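Local coordinates for protein NF-kappa-B inhibitor beta (Mus musculus, PDB 1OY3) that inhibits NF-kappa-B by binding it and holding it in the cytoplasm, through a stack of ankyrin repeats, at residues C[200-213]-C[235-247]. Residues are numbered along the deposited sequence; the frame is centred on the assembly and turned at random.
Sequences VEAQAASVLELLLK and RPNPILARLLRAH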
loop_
_atom_site.group_PDB
_atom_site.type_symbol
_atom_site.label_atom_id
_atom_site.label_comp_id
_atom_site.label_asym_id
_atom_site.label_seq_id
_atom_site.Cartn_x
_atom_site.Cartn_y
_atom_site.Cartn_z
ATOM N N VAL C 200 11.383 10.821 6.143
ATOM C CA VAL C 200 11.584 12.200 5.708
ATOM C C VAL C 200 10.316 12.702 5.007
ATOM O O VAL C 200 9.852 13.817 5.260
ATOM C CB VAL C 200 12.802 12.317 4.767
ATOM C CG1 VAL C 200 12.969 13.752 4.295
ATOM C CG2 VAL C 200 14.048 11.883 5.499
ATOM N N GLU C 201 9.744 11.871 4.141
ATOM C CA GLU C 201 8.519 12.248 3.454
ATOM C C GLU C 201 7.419 12.465 4.480
ATOM O O GLU C 201 6.587 13.358 4.332
ATOM C CB GLU C 201 8.096 11.161 2.468
ATOM C CG GLU C 201 9.024 11.037 1.274
ATOM C CD GLU C 201 8.371 10.348 0.092
ATOM O OE1 GLU C 201 8.972 10.361 -1.006
ATOM O OE2 GLU C 201 7.261 9.796 0.262
ATOM N N ALA C 202 7.437 11.650 5.532
ATOM C CA ALA C 202 6.445 11.727 6.605
ATOM C C ALA C 202 6.721 12.875 7.572
ATOM O O ALA C 202 5.903 13.156 8.452
ATOM C CB ALA C 202 6.422 10.414 7.374
ATOM N N GLN C 203 7.873 13.523 7.405
ATOM C CA GLN C 203 8.299 14.625 8.266
ATOM C C GLN C 203 8.233 14.179 9.734
ATOM O O GLN C 203 7.984 14.982 10.631
ATOM C CB GLN C 203 7.413 15.864 8.039
ATOM C CG GLN C 203 7.424 16.405 6.604
ATOM C CD GLN C 203 8.760 17.015 6.203
ATOM O OE1 GLN C 203 9.102 18.128 6.612
ATOM N NE2 GLN C 203 9.523 16.284 5.401
ATOM N N ALA C 204 8.443 12.886 9.967
ATOM C CA ALA C 204 8.418 12.348 11.321
ATOM C C ALA C 204 9.858 12.272 11.821
ATOM O O ALA C 204 10.537 11.254 11.665
ATOM C CB ALA C 204 7.765 10.967 11.330
ATOM N N ALA C 205 10.312 13.366 12.422
ATOM C CA ALA C 205 11.675 13.476 12.932
ATOM C C ALA C 205 12.061 12.421 13.964
ATOM O O ALA C 205 13.167 11.877 13.909
ATOM C CB ALA C 205 11.897 14.874 13.514
ATOM N N SER C 206 11.162 12.141 14.904
ATOM C CA SER C 206 11.442 11.160 15.952
ATOM C C SER C 206 11.622 9.761 15.358
ATOM O O SER C 206 12.428 8.964 15.841
ATOM C CB SER C 206 10.315 11.148 16.985
ATOM O OG SER C 206 9.197 10.423 16.506
ATOM N N VAL C 207 10.865 9.468 14.305
ATOM C CA VAL C 207 10.958 8.184 13.628
ATOM C C VAL C 207 12.271 8.179 12.853
ATOM O O VAL C 207 12.990 7.177 12.824
ATOM C CB VAL C 207 9.754 7.977 12.661
ATOM C CG1 VAL C 207 9.996 6.773 11.747
ATOM C CG2 VAL C 207 8.487 7.767 13.470
ATOM N N LEU C 208 12.584 9.309 12.229
ATOM C CA LEU C 208 13.825 9.435 11.467
ATOM C C LEU C 208 14.998 9.147 12.400
ATOM O O LEU C 208 15.943 8.427 12.042
ATOM C CB LEU C 208 13.952 10.851 10.899
ATOM C CG LEU C 208 15.244 11.210 10.164
ATOM C CD1 LEU C 208 15.428 10.291 8.958
ATOM C CD2 LEU C 208 15.187 12.673 9.727
ATOM N N GLU C 209 14.923 9.694 13.608
ATOM C CA GLU C 209 15.983 9.493 14.593
ATOM C C GLU C 209 16.077 8.047 15.046
ATOM O O GLU C 209 17.177 7.492 15.117
ATOM C CB GLU C 209 15.780 10.394 15.809
ATOM C CG GLU C 209 16.811 10.151 16.907
ATOM C CD GLU C 209 16.916 11.308 17.874
ATOM O OE1 GLU C 209 15.898 11.650 18.515
ATOM O OE2 GLU C 209 18.026 11.880 17.989
ATOM N N LEU C 210 14.935 7.436 15.362
ATOM C CA LEU C 210 14.941 6.033 15.785
ATOM C C LEU C 210 15.685 5.228 14.734
ATOM O O LEU C 210 16.607 4.474 15.047
ATOM C CB LEU C 210 13.514 5.488 15.929
ATOM C CG LEU C 210 12.735 5.891 17.186
ATOM C CD1 LEU C 210 11.322 5.299 17.142
ATOM C CD2 LEU C 210 13.486 5.409 18.430
ATOM N N LEU C 211 15.286 5.401 13.479
ATOM C CA LEU C 211 15.932 4.693 12.384
ATOM C C LEU C 211 17.430 4.982 12.381
ATOM O O LEU C 211 18.255 4.064 12.313
ATOM C CB LEU C 211 15.319 5.126 11.047
ATOM C CG LEU C 211 13.878 4.657 10.828
ATOM C CD1 LEU C 211 13.275 5.328 9.608
ATOM C CD2 LEU C 211 13.882 3.141 10.679
ATOM N N LEU C 212 17.780 6.262 12.463
ATOM C CA LEU C 212 19.191 6.654 12.444
ATOM C C LEU C 212 20.015 6.018 13.562
ATOM O O LEU C 212 21.039 5.382 13.300
ATOM C CB LEU C 212 19.312 8.187 12.486
ATOM C CG LEU C 212 18.996 8.836 11.130
ATOM C CD1 LEU C 212 18.926 10.354 11.273
ATOM C CD2 LEU C 212 20.062 8.420 10.093
ATOM N N LYS C 213 19.568 6.166 14.804
ATOM C CA LYS C 213 20.299 5.589 15.922
ATOM C C LYS C 213 20.457 4.078 15.749
ATOM O O LYS C 213 21.473 3.512 16.162
ATOM C CB LYS C 213 19.599 5.912 17.248
ATOM C CG LYS C 213 19.199 7.378 17.374
ATOM C CD LYS C 213 19.533 7.986 18.727
ATOM C CE LYS C 213 18.724 7.389 19.865
ATOM N NZ LYS C 213 18.990 8.135 21.131
ATOM N N ARG C 235 12.322 19.628 1.819
ATOM C CA ARG C 235 11.187 19.546 2.727
ATOM C C ARG C 235 11.220 20.761 3.655
ATOM O O ARG C 235 12.260 21.402 3.811
ATOM C CB ARG C 235 11.267 18.251 3.546
ATOM C CG ARG C 235 11.476 16.977 2.710
ATOM C CD ARG C 235 10.201 16.490 2.023
ATOM N NE ARG C 235 10.484 15.429 1.055
ATOM C CZ ARG C 235 9.558 14.668 0.474
ATOM N NH1 ARG C 235 8.272 14.836 0.762
ATOM N NH2 ARG C 235 9.914 13.749 -0.414
ATOM N N PRO C 236 10.079 21.094 4.280
ATOM C CA PRO C 236 9.977 22.239 5.190
ATOM C C PRO C 236 10.641 22.100 6.564
ATOM O O PRO C 236 11.520 22.892 6.907
ATOM C CB PRO C 236 8.472 22.452 5.295
ATOM C CG PRO C 236 7.944 21.064 5.192
ATOM C CD PRO C 236 8.753 20.494 4.050
ATOM N N ASN C 237 10.221 21.105 7.343
ATOM C CA ASN C 237 10.763 20.884 8.688
ATOM C C ASN C 237 12.290 20.751 8.713
ATOM O O ASN C 237 12.853 19.765 8.237
ATOM C CB ASN C 237 10.121 19.641 9.308
ATOM C CG ASN C 237 10.484 19.462 10.767
ATOM O OD1 ASN C 237 10.035 18.519 11.416
ATOM N ND2 ASN C 237 11.297 20.370 11.293
ATOM N N PRO C 238 12.978 21.749 9.297
ATOM C CA PRO C 238 14.442 21.800 9.407
ATOM C C PRO C 238 15.054 20.697 10.262
ATOM O O PRO C 238 16.179 20.272 10.024
ATOM C CB PRO C 238 14.699 23.184 10.011
ATOM C CG PRO C 238 13.455 23.968 9.665
ATOM C CD PRO C 238 12.374 22.955 9.887
ATOM N N ILE C 239 14.304 20.247 11.262
ATOM C CA ILE C 239 14.773 19.210 12.169
ATOM C C ILE C 239 15.334 18.007 11.428
ATOM O O ILE C 239 16.425 17.527 11.742
ATOM C CB ILE C 239 13.638 18.714 13.080
ATOM C CG1 ILE C 239 12.912 19.906 13.710
ATOM C CG2 ILE C 239 14.206 17.803 14.161
ATOM C CD1 ILE C 239 13.796 20.811 14.534
ATOM N N LEU C 240 14.578 17.531 10.444
ATOM C CA LEU C 240 14.956 16.365 9.645
ATOM C C LEU C 240 16.355 16.448 9.055
ATOM O O LEU C 240 17.120 15.489 9.131
ATOM C CB LEU C 240 13.933 16.153 8.529
ATOM C CG LEU C 240 12.506 15.899 9.022
ATOM C CD1 LEU C 240 11.543 15.919 7.847
ATOM C CD2 LEU C 240 12.447 14.562 9.741
ATOM N N ALA C 241 16.684 17.594 8.466
ATOM C CA ALA C 241 17.997 17.793 7.873
ATOM C C ALA C 241 19.065 17.774 8.973
ATOM O O ALA C 241 20.102 17.124 8.836
ATOM C CB ALA C 241 18.031 19.117 7.129
ATOM N N ARG C 242 18.793 18.482 10.066
ATOM C CA ARG C 242 19.714 18.547 11.197
ATOM C C ARG C 242 20.088 17.141 11.652
ATOM O O ARG C 242 21.271 16.808 11.754
ATOM C CB ARG C 242 19.070 19.308 12.358
ATOM C CG ARG C 242 18.623 20.728 12.016
ATOM C CD ARG C 242 17.866 21.366 13.181
ATOM N NE ARG C 242 17.339 22.687 12.848
ATOM C CZ ARG C 242 16.474 23.360 13.603
ATOM N NH1 ARG C 242 16.032 22.842 14.741
ATOM N NH2 ARG C 242 16.043 24.553 13.217
ATOM N N LEU C 243 19.073 16.319 11.918
ATOM C CA LEU C 243 19.277 14.937 12.358
ATOM C C LEU C 243 20.213 14.190 11.428
ATOM O O LEU C 243 21.263 13.701 11.851
ATOM C CB LEU C 243 17.939 14.193 12.421
ATOM C CG LEU C 243 17.070 14.367 13.669
ATOM C CD1 LEU C 243 16.897 15.838 13.990
ATOM C CD2 LEU C 243 15.717 13.695 13.439
ATOM N N LEU C 244 19.819 14.095 10.161
ATOM C CA LEU C 244 20.621 13.404 9.155
ATOM C C LEU C 244 22.050 13.923 9.187
ATOM O O LEU C 244 23.004 13.141 9.145
ATOM C CB LEU C 244 20.006 13.600 7.762
ATOM C CG LEU C 244 18.732 12.781 7.527
ATOM C CD1 LEU C 244 17.884 13.400 6.425
ATOM C CD2 LEU C 244 19.125 11.350 7.180
ATOM N N ARG C 245 22.193 15.243 9.274
ATOM C CA ARG C 245 23.511 15.863 9.334
ATOM C C ARG C 245 24.240 15.285 10.544
ATOM O O ARG C 245 25.295 14.664 10.415
ATOM C CB ARG C 245 23.385 17.378 9.520
ATOM C CG ARG C 245 22.664 18.138 8.415
ATOM C CD ARG C 245 23.519 18.305 7.173
ATOM N NE ARG C 245 23.320 19.618 6.559
ATOM C CZ ARG C 245 22.144 20.102 6.175
ATOM N NH1 ARG C 245 21.042 19.381 6.336
ATOM N NH2 ARG C 245 22.063 21.308 5.633
ATOM N N ALA C 246 23.647 15.486 11.718
ATOM C CA ALA C 246 24.212 15.015 12.979
ATOM C C ALA C 246 24.587 13.538 12.983
ATOM O O ALA C 246 25.446 13.118 13.755
ATOM C CB ALA C 246 23.244 15.309 14.120
ATOM N N HIS C 247 23.950 12.745 12.126
ATOM C CA HIS C 247 24.257 11.321 12.069
ATOM C C HIS C 247 25.159 10.901 10.917
ATOM O O HIS C 247 25.140 9.744 10.495
ATOM C CB HIS C 247 22.976 10.487 12.056
ATOM C CG HIS C 247 22.432 10.210 13.423
ATOM N ND1 HIS C 247 21.637 11.107 14.106
ATOM C CD2 HIS C 247 22.625 9.163 14.263
ATOM C CE1 HIS C 247 21.363 10.625 15.306
ATOM N NE2 HIS C 247 21.951 9.448 15.426
#
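Leu243 fits as a knob into a hole formed by Ala205, Leu208, Glu209 and Leu212, where helix 238-246 of the sixth ankyrin repeat runs nearly parallel to helix 205-213 of the fifth, their axes 9.6 Å apart and 11° from alignment. Beside this knob Leu240 drives its CD2 methyl between Ala205 and Leu208; at 3.3 Å from Leu208 CD2 the packing is tight. Farther along, Leu212 lays its CB over the centre of the His247 ring in a CH-pi contact, 3.9 Å from the centroid, while Leu243 O, in the ring plane at its edge, receives a weak bond from His247 ND1.

Polar contacts gather at the turn ending helix 195-201. Gln203, which closes that helix in a Schellman motif, folds back at chi2 (-68°), and its OE1 accepts Asn237 N at 3.3 Å with the donor almost in line with the C=O bond. Glu201 CA and CG lie over one face of the Arg235 guanidinium, the carboxylate plane turned 38° from it, and Glu201 OE1 forms a long salt bridge of 3.6 Å to Arg235 NH2; Glu201 OE2 pairs with Arg193.

Apolar packing thus carries the helix pair, whereas directional bonding between the repeats is confined to the turns, where the Gln203 carbonyl takes up the backbone N-H of Asn237 just before helix 238-246.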